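Local coordinates for haloacid dehalogenase-like hydrolase (Bacteroides thetaiotaomicron, PDB 2RBK), which is probably a magnesium-dependent phosphatase of the haloacid dehalogenase superfamily, here holding a vanadate-like group that mimics the phosphoryl group in transfer, at residues 69-83 and 186-199. Sequence-based numbering, arbitrary orientation. Where two conformers were deposited one is given.
Sequences NGAYCFVGEEVIYKS and DTKQKGIDEIIRHF. With VN4 (oxido(dioxo)vanadium), chain C.
The Y81 ring carries K190 over one face and has D186 OD1 near its plane and G70 O in its plane at the edge. K190 CE, 3.3 Å above the ring plane and offset toward the rim, makes a CH-pi contact; K190 NZ, 4.3 Å from the Y81 centroid and 24° off the normal, makes a cation-pi contact. K190 reaches this face because its chain bends at chi2 (62°). Y81 OH donates to D186 OD1 on the syn side (2.7 Å), while S83 OG reaches D186 OD2 (2.7 Å) from above the carboxylate, so each oxygen has its own hydroxyl donor. The H198 ring has E78 OE1 at its edge, 3.6 Å from H198 CE1, with carboxylate and ring planes 80° apart. I195 CD1 packs against V75 CG2 and I80 CD1, both at 3.9 Å, joining the edge hairpin of the HAD Rossmann-like sheet to helix 188-199. E194 forms salt bridges with K190 (NZ to OE2, 2.7 Å) and R197, whose NE and NH2 both meet OE1 side-on, a network that probably steadies K190 over Y81. At the helix start, K188 NZ donates to VN4 O3 (3.1 Å) and forms a salt bridge with D215, consistent with the HAD-family lysine that positions the phosphoryl group.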
# COMPACT_ATOMS: atom_id res chain seq x y z
N ASN A 69 -2.19 4.01 1.00
CA ASN A 69 -3.29 3.68 0.08
C ASN A 69 -3.78 4.88 -0.70
O ASN A 69 -4.94 4.95 -1.08
CB ASN A 69 -4.48 3.02 0.81
CG ASN A 69 -4.13 1.66 1.30
OD1 ASN A 69 -4.02 0.73 0.50
ND2 ASN A 69 -3.84 1.52 2.59
N GLY A 70 -2.89 5.84 -1.00
CA GLY A 70 -3.27 7.05 -1.72
C GLY A 70 -3.52 8.25 -0.88
O GLY A 70 -3.63 9.37 -1.44
N ALA A 71 -3.59 8.10 0.44
CA ALA A 71 -3.86 9.23 1.33
C ALA A 71 -2.65 10.11 1.58
O ALA A 71 -2.76 11.19 2.18
CB ALA A 71 -4.42 8.75 2.67
N TYR A 72 -1.45 9.74 1.09
CA TYR A 72 -0.28 10.56 1.29
C TYR A 72 0.69 10.32 0.13
O TYR A 72 1.31 9.24 0.08
CB TYR A 72 0.35 10.35 2.65
CG TYR A 72 1.37 11.37 3.02
CD1 TYR A 72 0.95 12.54 3.64
CD2 TYR A 72 2.71 11.14 2.81
CE1 TYR A 72 1.85 13.50 3.99
CE2 TYR A 72 3.61 12.11 3.18
CZ TYR A 72 3.20 13.29 3.78
OH TYR A 72 4.13 14.23 4.20
N CYS A 73 0.80 11.25 -0.81
CA CYS A 73 1.56 11.06 -2.01
C CYS A 73 2.62 12.13 -2.14
O CYS A 73 2.33 13.31 -1.89
CB CYS A 73 0.64 11.11 -3.22
SG CYS A 73 -0.68 9.88 -3.24
N PHE A 74 3.84 11.75 -2.57
CA PHE A 74 4.92 12.71 -2.66
C PHE A 74 5.90 12.31 -3.77
O PHE A 74 6.02 11.15 -4.13
CB PHE A 74 5.63 12.92 -1.33
CG PHE A 74 6.13 11.65 -0.68
CD1 PHE A 74 7.45 11.21 -0.88
CD2 PHE A 74 5.31 10.89 0.16
CE1 PHE A 74 7.89 10.04 -0.25
CE2 PHE A 74 5.77 9.76 0.79
CZ PHE A 74 7.08 9.33 0.59
N VAL A 75 6.58 13.34 -4.28
CA VAL A 75 7.55 13.20 -5.36
C VAL A 75 8.79 13.96 -4.87
O VAL A 75 8.74 15.17 -4.69
CB VAL A 75 7.03 13.78 -6.67
CG1 VAL A 75 8.13 13.70 -7.77
CG2 VAL A 75 5.77 13.04 -7.08
N GLY A 76 9.85 13.24 -4.57
CA GLY A 76 11.00 13.88 -3.94
C GLY A 76 10.58 14.35 -2.57
O GLY A 76 9.99 13.62 -1.80
N GLU A 77 10.85 15.61 -2.26
CA GLU A 77 10.44 16.18 -0.99
C GLU A 77 9.07 16.85 -1.06
O GLU A 77 8.60 17.41 -0.06
CB GLU A 77 11.48 17.20 -0.47
CG GLU A 77 12.86 16.56 -0.25
CD GLU A 77 12.85 15.42 0.77
OE1 GLU A 77 12.27 15.60 1.89
OE2 GLU A 77 13.43 14.33 0.49
N GLU A 78 8.42 16.85 -2.22
CA GLU A 78 7.20 17.57 -2.44
C GLU A 78 5.97 16.71 -2.22
O GLU A 78 5.75 15.75 -2.96
CB GLU A 78 7.20 18.09 -3.87
CG GLU A 78 5.97 18.94 -4.22
CD GLU A 78 5.95 19.45 -5.63
OE1 GLU A 78 6.94 19.31 -6.39
OE2 GLU A 78 4.91 19.99 -6.01
N VAL A 79 5.17 17.05 -1.21
CA VAL A 79 3.86 16.41 -1.05
C VAL A 79 2.93 16.92 -2.15
O VAL A 79 2.78 18.15 -2.32
CB VAL A 79 3.28 16.67 0.36
CG1 VAL A 79 1.88 16.09 0.42
CG2 VAL A 79 4.21 16.11 1.44
N ILE A 80 2.36 16.01 -2.90
CA ILE A 80 1.44 16.38 -3.99
C ILE A 80 -0.01 16.18 -3.65
O ILE A 80 -0.88 16.74 -4.35
CB ILE A 80 1.83 15.70 -5.32
CG1 ILE A 80 1.61 14.18 -5.29
CG2 ILE A 80 3.25 16.07 -5.74
CD1 ILE A 80 1.70 13.53 -6.62
N TYR A 81 -0.32 15.39 -2.62
CA TYR A 81 -1.67 15.13 -2.20
C TYR A 81 -1.63 14.49 -0.82
O TYR A 81 -0.80 13.63 -0.57
CB TYR A 81 -2.45 14.20 -3.17
CG TYR A 81 -3.81 13.85 -2.64
CD1 TYR A 81 -4.85 14.76 -2.56
CD2 TYR A 81 -4.05 12.57 -2.14
CE1 TYR A 81 -6.07 14.44 -2.02
CE2 TYR A 81 -5.27 12.25 -1.58
CZ TYR A 81 -6.30 13.18 -1.53
OH TYR A 81 -7.53 12.88 -1.02
N LYS A 82 -2.56 14.87 0.05
CA LYS A 82 -2.75 14.17 1.31
C LYS A 82 -4.20 14.33 1.73
O LYS A 82 -4.94 15.16 1.17
CB LYS A 82 -1.80 14.64 2.40
CG LYS A 82 -1.73 16.13 2.67
CD LYS A 82 -0.97 16.44 3.95
CE LYS A 82 -1.26 17.81 4.53
NZ LYS A 82 -0.22 18.44 5.38
N SER A 83 -4.58 13.53 2.71
CA SER A 83 -5.91 13.58 3.24
C SER A 83 -5.90 13.24 4.72
O SER A 83 -4.90 12.83 5.26
CB SER A 83 -6.86 12.60 2.50
OG SER A 83 -6.46 11.28 2.75
N ASP A 186 -9.84 7.70 -1.09
CA ASP A 186 -8.40 7.48 -1.03
C ASP A 186 -8.06 6.02 -1.10
O ASP A 186 -8.07 5.30 -0.11
CB ASP A 186 -7.85 8.14 0.23
CG ASP A 186 -8.04 9.66 0.12
OD1 ASP A 186 -7.97 10.20 -1.01
OD2 ASP A 186 -8.34 10.25 1.17
N THR A 187 -7.79 5.57 -2.32
CA THR A 187 -7.28 4.26 -2.65
C THR A 187 -6.07 4.43 -3.57
O THR A 187 -5.79 5.55 -4.01
CB THR A 187 -8.29 3.31 -3.37
OG1 THR A 187 -8.45 3.75 -4.67
CG2 THR A 187 -9.64 3.35 -2.65
N LYS A 188 -5.40 3.35 -3.88
CA LYS A 188 -4.24 3.52 -4.77
C LYS A 188 -4.60 4.11 -6.12
O LYS A 188 -3.72 4.71 -6.77
CB LYS A 188 -3.49 2.20 -4.89
CG LYS A 188 -2.84 1.73 -3.61
CD LYS A 188 -2.20 0.39 -3.75
CE LYS A 188 -1.71 -0.14 -2.39
NZ LYS A 188 -0.87 -1.36 -2.51
N GLN A 189 -5.82 3.92 -6.58
CA GLN A 189 -6.27 4.57 -7.83
C GLN A 189 -6.15 6.07 -7.76
O GLN A 189 -5.74 6.74 -8.74
CB GLN A 189 -7.73 4.18 -8.15
CG GLN A 189 -8.60 5.05 -8.96
CD GLN A 189 -9.93 4.46 -9.32
OE1 GLN A 189 -10.24 3.34 -8.89
NE2 GLN A 189 -10.73 5.14 -10.16
N LYS A 190 -6.56 6.68 -6.62
CA LYS A 190 -6.38 8.12 -6.40
C LYS A 190 -4.92 8.48 -6.48
O LYS A 190 -4.53 9.51 -7.04
CB LYS A 190 -6.95 8.50 -5.02
CG LYS A 190 -6.65 9.92 -4.53
CD LYS A 190 -7.19 10.98 -5.38
CE LYS A 190 -7.23 12.33 -4.62
NZ LYS A 190 -7.68 13.47 -5.49
N GLY A 191 -4.06 7.64 -5.88
CA GLY A 191 -2.64 7.88 -5.94
C GLY A 191 -2.12 7.94 -7.38
O GLY A 191 -1.34 8.83 -7.71
N ILE A 192 -2.56 6.99 -8.21
CA ILE A 192 -2.15 7.03 -9.60
C ILE A 192 -2.54 8.34 -10.24
O ILE A 192 -1.76 8.99 -10.91
CB ILE A 192 -2.74 5.83 -10.41
CG1 ILE A 192 -2.01 4.55 -9.98
CG2 ILE A 192 -2.65 6.10 -11.89
CD1 ILE A 192 -2.47 3.28 -10.70
N ASP A 193 -3.79 8.76 -10.00
CA ASP A 193 -4.27 10.00 -10.61
C ASP A 193 -3.42 11.19 -10.20
O ASP A 193 -3.11 12.04 -11.01
CB ASP A 193 -5.72 10.24 -10.21
CG ASP A 193 -6.70 9.30 -10.86
OD1 ASP A 193 -6.31 8.65 -11.88
OD2 ASP A 193 -7.84 9.25 -10.34
N GLU A 194 -3.04 11.24 -8.93
CA GLU A 194 -2.22 12.37 -8.43
C GLU A 194 -0.83 12.35 -9.02
O GLU A 194 -0.31 13.38 -9.45
CB GLU A 194 -2.22 12.36 -6.90
CG GLU A 194 -3.60 12.65 -6.31
CD GLU A 194 -4.11 14.03 -6.63
OE1 GLU A 194 -3.27 14.95 -6.78
OE2 GLU A 194 -5.35 14.20 -6.73
N ILE A 195 -0.21 11.18 -9.07
CA ILE A 195 1.13 11.09 -9.63
C ILE A 195 1.12 11.48 -11.11
O ILE A 195 1.96 12.25 -11.55
CB ILE A 195 1.71 9.69 -9.45
CG1 ILE A 195 2.05 9.40 -7.95
CG2 ILE A 195 2.88 9.39 -10.37
CD1 ILE A 195 3.29 10.10 -7.44
N ILE A 196 0.19 10.93 -11.89
CA ILE A 196 0.26 11.19 -13.32
C ILE A 196 -0.10 12.67 -13.59
O ILE A 196 0.45 13.21 -14.55
CB ILE A 196 -0.58 10.20 -14.16
CG1 ILE A 196 -2.07 10.36 -14.00
CG2 ILE A 196 -0.06 8.80 -13.92
CD1 ILE A 196 -2.87 9.34 -14.81
N ARG A 197 -0.97 13.27 -12.79
CA ARG A 197 -1.27 14.73 -12.88
C ARG A 197 0.03 15.48 -12.75
O ARG A 197 0.30 16.43 -13.50
CB ARG A 197 -2.26 15.12 -11.76
CG ARG A 197 -2.57 16.58 -11.57
CD ARG A 197 -3.40 16.94 -10.35
NE ARG A 197 -2.72 16.60 -9.09
CZ ARG A 197 -1.72 17.26 -8.59
NH1 ARG A 197 -1.27 18.34 -9.23
NH2 ARG A 197 -1.14 16.87 -7.43
N HIS A 198 0.89 15.12 -11.78
CA HIS A 198 2.13 15.85 -11.56
C HIS A 198 3.10 15.74 -12.74
O HIS A 198 3.82 16.70 -13.07
CB HIS A 198 2.75 15.29 -10.27
CG HIS A 198 3.99 15.95 -9.87
ND1 HIS A 198 3.99 17.15 -9.19
CD2 HIS A 198 5.30 15.61 -10.00
CE1 HIS A 198 5.23 17.48 -8.94
NE2 HIS A 198 6.06 16.59 -9.42
N PHE A 199 3.16 14.57 -13.37
CA PHE A 199 4.09 14.31 -14.43
C PHE A 199 3.52 14.55 -15.84
O PHE A 199 4.25 14.45 -16.80
CB PHE A 199 4.65 12.88 -14.38
CG PHE A 199 5.68 12.69 -13.29
CD1 PHE A 199 5.34 12.34 -11.98
CD2 PHE A 199 7.01 12.86 -13.59
CE1 PHE A 199 6.32 12.20 -11.03
CE2 PHE A 199 8.00 12.73 -12.59
CZ PHE A 199 7.61 12.38 -11.33
V VN4 C . 1.36 -3.22 -0.19
O1 VN4 C . 2.90 -2.60 -0.20
O2 VN4 C . 1.10 -4.96 -0.12
O3 VN4 C . -0.13 -2.31 0.37
O HOH W 1 -5.74 0.97 -1.91
O HOH W 2 1.70 -3.05 1.90